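Protein Ta0487 (Thermoplasma acidophilum, PDB 3KBQ) is of unknown function but belongs to the CinA family, this piece of it being a probable molybdopterin-binding domain. Local coordinates at residues G70-T75 and I149-P154; N130-A135 and P154-A159. All blocks are in the same frame, centred on the assembly; numbering follows the deposited sequence.

Contact 1 of 2, residues G70-T75 and I149-P154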
ATOM      1  N   GLY B  70      -0.619 -12.500  -2.042  1.00 22.41           N
ATOM      2  CA  GLY B  70       0.777 -12.591  -2.352  1.00 22.67           C
ATOM      3  C   GLY B  70       1.571 -13.358  -1.302  1.00 22.47           C
ATOM      4  O   GLY B  70       1.218 -13.372  -0.141  1.00 22.48           O
ATOM      5  N   GLY B  71       2.665 -13.971  -1.720  1.00 23.54           N
ATOM      6  CA  GLY B  71       3.614 -14.614  -0.787  1.00 25.25           C
ATOM      7  C   GLY B  71       3.135 -15.962  -0.251  1.00 24.98           C
ATOM      8  O   GLY B  71       3.537 -16.392   0.849  1.00 23.70           O
ATOM      9  N   LEU B  72       2.267 -16.610  -1.027  1.00 27.00           N
ATOM     10  CA  LEU B  72       1.772 -17.977  -0.742  1.00 28.45           C
ATOM     11  C   LEU B  72       2.070 -18.759  -1.972  1.00 29.82           C
ATOM     12  O   LEU B  72       1.592 -18.378  -3.070  1.00 32.47           O
ATOM     13  CB  LEU B  72       0.241 -18.005  -0.620  1.00 30.23           C
ATOM     14  CG  LEU B  72      -0.429 -17.996   0.743  1.00 31.47           C
ATOM     15  CD1 LEU B  72       0.075 -16.805   1.436  1.00 32.34           C
ATOM     16  CD2 LEU B  72      -1.974 -17.951   0.584  1.00 30.81           C
ATOM     17  N   GLY B  73       2.813 -19.850  -1.850  1.00 28.08           N
ATOM     18  CA  GLY B  73       3.317 -20.503  -3.034  1.00 26.84           C
ATOM     19  C   GLY B  73       4.438 -21.446  -2.667  1.00 26.79           C
ATOM     20  O   GLY B  73       4.948 -21.402  -1.535  1.00 25.98           O
ATOM     21  N   PRO B  74       4.836 -22.301  -3.619  1.00 26.23           N
ATOM     22  CA  PRO B  74       5.810 -23.324  -3.303  1.00 26.08           C
ATOM     23  C   PRO B  74       7.280 -22.841  -3.358  1.00 25.98           C
ATOM     24  O   PRO B  74       8.117 -23.564  -3.844  1.00 27.20           O
ATOM     25  CB  PRO B  74       5.538 -24.395  -4.390  1.00 26.48           C
ATOM     26  CG  PRO B  74       5.197 -23.614  -5.561  1.00 25.89           C
ATOM     27  CD  PRO B  74       4.389 -22.404  -5.020  1.00 27.09           C
ATOM     28  N   THR B  75       7.614 -21.640  -2.884  1.00 24.75           N
ATOM     29  CA  THR B  75       9.020 -21.199  -2.940  1.00 23.84           C
ATOM     30  C   THR B  75       9.363 -20.654  -1.560  1.00 22.60           C
ATOM     31  O   THR B  75       8.464 -20.256  -0.843  1.00 20.39           O
ATOM     32  CB  THR B  75       9.308 -20.094  -4.002  1.00 23.80           C
ATOM     33  OG1 THR B  75       8.686 -18.876  -3.593  1.00 24.93           O
ATOM     34  CG2 THR B  75       8.827 -20.481  -5.447  1.00 25.64           C
ATOM     35  N   ILE B 149      -6.083 -14.716   3.917  1.00 21.98           N
ATOM     36  CA  ILE B 149      -4.725 -14.669   3.354  1.00 22.26           C
ATOM     37  C   ILE B 149      -4.793 -15.452   2.041  1.00 23.10           C
ATOM     38  O   ILE B 149      -5.150 -16.647   2.061  1.00 22.72           O
ATOM     39  CB  ILE B 149      -3.709 -15.261   4.371  1.00 23.16           C
ATOM     40  CG1 ILE B 149      -3.674 -14.412   5.651  1.00 23.32           C
ATOM     41  CG2 ILE B 149      -2.258 -15.404   3.756  1.00 22.04           C
ATOM     42  CD1 ILE B 149      -2.855 -15.107   6.796  1.00 22.60           C
ATOM     43  N   LEU B 150      -4.501 -14.771   0.923  1.00 22.97           N
ATOM     44  CA  LEU B 150      -4.770 -15.289  -0.430  1.00 23.68           C
ATOM     45  C   LEU B 150      -3.487 -15.362  -1.238  1.00 24.89           C
ATOM     46  O   LEU B 150      -2.537 -14.644  -0.916  1.00 24.23           O
ATOM     47  CB  LEU B 150      -5.757 -14.383  -1.150  1.00 23.58           C
ATOM     48  CG  LEU B 150      -7.124 -14.179  -0.470  1.00 23.22           C
ATOM     49  CD1 LEU B 150      -7.999 -13.161  -1.216  1.00 24.58           C
ATOM     50  CD2 LEU B 150      -7.762 -15.538  -0.391  1.00 25.14           C
ATOM     51  N   PRO B 151      -3.439 -16.247  -2.255  1.00 26.34           N
ATOM     52  CA  PRO B 151      -2.313 -16.287  -3.223  1.00 27.06           C
ATOM     53  C   PRO B 151      -2.269 -15.012  -4.017  1.00 26.53           C
ATOM     54  O   PRO B 151      -3.278 -14.290  -4.113  1.00 25.71           O
ATOM     55  CB  PRO B 151      -2.691 -17.405  -4.194  1.00 26.89           C
ATOM     56  CG  PRO B 151      -3.680 -18.282  -3.438  1.00 26.75           C
ATOM     57  CD  PRO B 151      -4.401 -17.334  -2.480  1.00 27.02           C
ATOM     58  N   GLY B 152      -1.119 -14.741  -4.617  1.00 27.13           N
ATOM     59  CA  GLY B 152      -0.970 -13.474  -5.370  1.00 27.17           C
ATOM     60  C   GLY B 152      -1.352 -13.665  -6.836  1.00 27.16           C
ATOM     61  O   GLY B 152      -1.533 -12.701  -7.572  1.00 26.78           O
ATOM     62  N   VAL B 153      -1.435 -14.906  -7.282  1.00 26.48           N
ATOM     63  CA  VAL B 153      -1.918 -15.162  -8.663  1.00 28.50           C
ATOM     64  C   VAL B 153      -3.393 -14.711  -8.811  1.00 27.36           C
ATOM     65  O   VAL B 153      -4.258 -15.282  -8.154  1.00 27.46           O
ATOM     66  CB  VAL B 153      -1.769 -16.642  -9.015  1.00 28.27           C
ATOM     67  CG1 VAL B 153      -2.427 -16.959 -10.417  1.00 30.69           C
ATOM     68  CG2 VAL B 153      -0.259 -17.015  -9.010  1.00 31.29           C
ATOM     69  N   PRO B 154      -3.668 -13.702  -9.678  1.00 27.90           N
ATOM     70  CA  PRO B 154      -4.977 -13.062  -9.659  1.00 27.48           C
ATOM     71  C   PRO B 154      -6.127 -14.031  -9.859  1.00 26.73           C
ATOM     72  O   PRO B 154      -7.137 -13.923  -9.193  1.00 26.04           O
ATOM     73  CB  PRO B 154      -4.905 -12.036 -10.812  1.00 28.48           C
ATOM     74  CG  PRO B 154      -3.432 -11.735 -10.917  1.00 28.84           C
ATOM     75  CD  PRO B 154      -2.773 -13.067 -10.679  1.00 27.41           C
TER
HETATM   76  O   HOH W   1      -1.332 -13.194   1.094  1.00 22.62           O

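Contact 2 of 2, residues N130-A135 and P154-A159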
ATOM      1  N   ASN B 130      -7.814 -24.425  -2.768  1.00 33.98           N
ATOM      2  CA  ASN B 130      -7.486 -23.660  -3.946  1.00 34.63           C
ATOM      3  C   ASN B 130      -7.725 -24.537  -5.163  1.00 36.62           C
ATOM      4  O   ASN B 130      -6.849 -25.299  -5.547  1.00 36.53           O
ATOM      5  CB  ASN B 130      -6.028 -23.211  -3.878  1.00 33.96           C
ATOM      6  CG  ASN B 130      -5.624 -22.295  -5.011  1.00 33.78           C
ATOM      7  OD1 ASN B 130      -6.352 -22.093  -6.009  1.00 30.51           O
ATOM      8  ND2 ASN B 130      -4.429 -21.739  -4.872  1.00 33.04           N
ATOM      9  N   PRO B 131      -8.902 -24.404  -5.799  1.00 38.38           N
ATOM     10  CA  PRO B 131      -9.214 -25.326  -6.881  1.00 40.43           C
ATOM     11  C   PRO B 131      -8.398 -25.052  -8.147  1.00 41.88           C
ATOM     12  O   PRO B 131      -8.340 -25.915  -9.027  1.00 44.08           O
ATOM     13  CB  PRO B 131     -10.709 -25.079  -7.130  1.00 40.26           C
ATOM     14  CG  PRO B 131     -10.959 -23.685  -6.703  1.00 39.44           C
ATOM     15  CD  PRO B 131      -9.801 -23.235  -5.804  1.00 38.45           C
ATOM     16  N   VAL B 132      -7.749 -23.889  -8.214  1.00 42.46           N
ATOM     17  CA  VAL B 132      -7.028 -23.430  -9.397  1.00 42.25           C
ATOM     18  C   VAL B 132      -5.533 -23.687  -9.272  1.00 42.31           C
ATOM     19  O   VAL B 132      -4.906 -24.183 -10.207  1.00 43.26           O
ATOM     20  CB  VAL B 132      -7.180 -21.880  -9.616  1.00 43.01           C
ATOM     21  CG1 VAL B 132      -6.459 -21.432 -10.899  1.00 42.63           C
ATOM     22  CG2 VAL B 132      -8.632 -21.425  -9.579  1.00 42.30           C
ATOM     23  N   GLY B 133      -4.940 -23.316  -8.138  1.00 41.11           N
ATOM     24  CA  GLY B 133      -3.490 -23.375  -8.021  1.00 40.39           C
ATOM     25  C   GLY B 133      -3.144 -24.300  -6.888  1.00 40.20           C
ATOM     26  O   GLY B 133      -3.997 -25.052  -6.419  1.00 40.92           O
ATOM     27  N   THR B 134      -1.919 -24.249  -6.392  1.00 39.23           N
ATOM     28  CA  THR B 134      -1.594 -25.231  -5.362  1.00 38.06           C
ATOM     29  C   THR B 134      -1.632 -24.723  -3.910  1.00 37.11           C
ATOM     30  O   THR B 134      -1.835 -25.531  -3.010  1.00 37.45           O
ATOM     31  CB  THR B 134      -0.290 -25.992  -5.656  1.00 38.59           C
ATOM     32  OG1 THR B 134       0.778 -25.048  -5.847  1.00 39.20           O
ATOM     33  CG2 THR B 134      -0.475 -26.868  -6.891  1.00 38.47           C
ATOM     34  N   ALA B 135      -1.427 -23.426  -3.669  1.00 34.51           N
ATOM     35  CA  ALA B 135      -1.389 -22.963  -2.281  1.00 33.43           C
ATOM     36  C   ALA B 135      -2.811 -22.776  -1.717  1.00 32.14           C
ATOM     37  O   ALA B 135      -3.613 -22.055  -2.317  1.00 32.08           O
ATOM     38  CB  ALA B 135      -0.593 -21.676  -2.172  1.00 32.85           C
ATOM     39  N   PRO B 154      -3.668 -13.702  -9.678  1.00 27.90           N
ATOM     40  CA  PRO B 154      -4.977 -13.062  -9.659  1.00 27.48           C
ATOM     41  C   PRO B 154      -6.127 -14.031  -9.859  1.00 26.73           C
ATOM     42  O   PRO B 154      -7.137 -13.923  -9.193  1.00 26.04           O
ATOM     43  CB  PRO B 154      -4.905 -12.036 -10.812  1.00 28.48           C
ATOM     44  CG  PRO B 154      -3.432 -11.735 -10.917  1.00 28.84           C
ATOM     45  CD  PRO B 154      -2.773 -13.067 -10.679  1.00 27.41           C
ATOM     46  N   LYS B 155      -5.968 -14.993 -10.745  1.00 28.05           N
ATOM     47  CA  LYS B 155      -7.057 -15.931 -10.975  1.00 28.88           C
ATOM     48  C   LYS B 155      -7.364 -16.755  -9.701  1.00 27.65           C
ATOM     49  O   LYS B 155      -8.524 -17.027  -9.371  1.00 27.08           O
ATOM     50  CB  LYS B 155      -6.715 -16.815 -12.169  1.00 29.42           C
ATOM     51  CG  LYS B 155      -7.767 -17.825 -12.528  1.00 32.10           C
ATOM     52  CD  LYS B 155      -7.208 -18.721 -13.628  1.00 36.06           C
ATOM     53  CE  LYS B 155      -8.294 -19.623 -14.183  1.00 41.22           C
ATOM     54  NZ  LYS B 155      -9.259 -18.821 -15.009  1.00 44.30           N
ATOM     55  N   GLU B 156      -6.323 -17.119  -8.959  1.00 27.19           N
ATOM     56  CA  GLU B 156      -6.500 -17.879  -7.721  1.00 26.44           C
ATOM     57  C   GLU B 156      -7.068 -16.963  -6.635  1.00 26.57           C
ATOM     58  O   GLU B 156      -7.975 -17.351  -5.887  1.00 25.34           O
ATOM     59  CB  GLU B 156      -5.150 -18.452  -7.267  1.00 26.13           C
ATOM     60  CG  GLU B 156      -4.533 -19.384  -8.297  1.00 28.26           C
ATOM     61  CD  GLU B 156      -3.156 -19.907  -7.850  1.00 33.05           C
ATOM     62  OE1 GLU B 156      -2.898 -20.121  -6.626  1.00 33.15           O
ATOM     63  OE2 GLU B 156      -2.329 -20.096  -8.741  1.00 35.88           O
ATOM     64  N   MET B 157      -6.519 -15.744  -6.538  1.00 27.19           N
ATOM     65  CA  MET B 157      -6.892 -14.815  -5.465  1.00 26.60           C
ATOM     66  C   MET B 157      -8.403 -14.591  -5.617  1.00 27.99           C
ATOM     67  O   MET B 157      -9.159 -14.769  -4.641  1.00 27.77           O
ATOM     68  CB  MET B 157      -6.084 -13.501  -5.554  1.00 26.34           C
ATOM     69  CG  MET B 157      -6.467 -12.368  -4.522  1.00 28.41           C
ATOM     70  SD  MET B 157      -8.044 -11.518  -4.893  1.00 22.03           S
ATOM     71  CE  MET B 157      -7.515 -10.648  -6.380  1.00 28.29           C
ATOM     72  N   GLU B 158      -8.842 -14.308  -6.855  1.00 28.25           N
ATOM     73  CA  GLU B 158     -10.234 -13.939  -7.134  1.00 29.74           C
ATOM     74  C   GLU B 158     -11.189 -15.113  -6.924  1.00 30.43           C
ATOM     75  O   GLU B 158     -12.260 -14.936  -6.323  1.00 31.67           O
ATOM     76  CB  GLU B 158     -10.390 -13.329  -8.523  1.00 29.88           C
ATOM     77  CG  GLU B 158      -9.477 -12.095  -8.692  1.00 31.99           C
ATOM     78  CD  GLU B 158      -9.443 -11.518 -10.118  1.00 36.73           C
ATOM     79  OE1 GLU B 158     -10.186 -11.992 -10.983  1.00 34.67           O
ATOM     80  OE2 GLU B 158      -8.690 -10.544 -10.354  1.00 41.32           O
ATOM     81  N   ALA B 159     -10.759 -16.308  -7.328  1.00 29.49           N
ATOM     82  CA  ALA B 159     -11.542 -17.511  -7.099  1.00 29.68           C
ATOM     83  C   ALA B 159     -11.770 -17.742  -5.605  1.00 29.11           C
ATOM     84  O   ALA B 159     -12.888 -17.968  -5.180  1.00 29.90           O
ATOM     85  CB  ALA B 159     -10.888 -18.722  -7.735  1.00 28.64           C
TER
HETATM   86  O   HOH W   2      -1.057 -21.554  -5.546  1.00 39.05           O

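Contact 1 of 2, residues G70-T75 and I149-P154
G70 and G152 run past each other with their CA atoms 3.6 Å apart, and just beside this crossing the N-H of G70 gives a hydrogen bond to L150 O (3.1 Å), well bent at 136° and with the donor tilted from the plane of the carbonyl. A water bridges the same place, donating to G70 O and to L150 O, so that the L150 carbonyl takes two bonds, one direct and one through solvent. At the backbone angles of G70 a CB would collide with the preceding carbonyl oxygen, and at G152 one would come too close to G70 CA. The two segments continue from the C-terminal ends of neighbouring parallel strands, 65-69 and 145-150, in the central sheet of an alpha/beta domain of the probable molybdopterin-binding type. Loops at the C-terminal ends of parallel strands commonly line the ligand pocket in such domains, and a sulfate ion, probably from the crystallisation liquor, lies about 4 Å from G70 and may mark a pocket for an anion. Beyond the glycines, L72 turns back over the strand end and spreads its two methyls along the backbone. L72 CD1 meets I149 CG2 at 3.6 Å, the two side chains crossing at about a right angle; I149 holds this methyl anti to its own N while CG1 (chi1 -63°) leads the rest of the chain away. L72 CD2 lies against the peptide linking L150 to P151, 3.5 Å from L150 C, and reaches the proline ring at P151 CD (4.0 Å). T80 and V81 of helix 80-87 also touch the L72 side chain.

Contact 2 of 2, residues N130-A135 and P154-A159
E156 reaches out from the first turn of helix 154-163 and sets its carboxylate against the loop 130-135, where N130 ND2 donates to E156 OE1 at 2.8 Å in a nearly straight bond (161°). The oxygen lies in the amide plane of N130, whereas the amide nitrogen comes to it from above the carboxylate plane, the two flat groups being turned 50° apart. A water donates to the same OE1 and accepts from A135 N. Tight packing continues at G133, whose CA sits 3.5 Å from E156 CD; a side chain built there would collide with the carboxylate. N130 turns its amide across the loop, its CG lying opposite the backbone N (chi1 -175°), and uses both ends of it: ND2 also donates to A135 O (2.7 Å), while OD1 accepts from V132 N and from G133 N (2.8 Å), both arriving over one face of the amide rather than on a lone pair. Were the asparagine an alanine here, E156 OE1 and A135 O would probably lose their shared donor, and V132 N and G133 N their acceptor, so the turn would be likely to move more. The solvent side is looser and apolar. There V132 spreads its methyls over the helix surface, CG1 resting on E156 CG (3.8 Å) and on K155 CD, CG2 on A159 CB (4.0 Å), while the lysine chain passes across the valine and bends at its last torsion. K105 NZ donates to N130 O and G133 O of the same loop. The bond from V132 N makes an Asx turn at N130, and that from G133 N completes an Asx motif, here set against the first turns of helix 154-163.

From the N terminus, the chain passes through strands 5-11 and 38-45 and reaches strand 65-69, whose following loop enters contact 1. It then runs through helices 80-87 and 96-106 to strand 125-128 and the loop of contact 2. The hairpin 137-142/145-150 brings it back, so that residues 149-154 close the long loop of contact 1; helix 154-163, following at once, closes the shorter one of contact 2. The closures cross rather than nest and share P154. Their centres lie 9 Å apart, joined where P151 packs on N130, E156 and M157. Together they tie loops from parallel strand 65-69 and antiparallel strand 125-128 to one strand-helix junction.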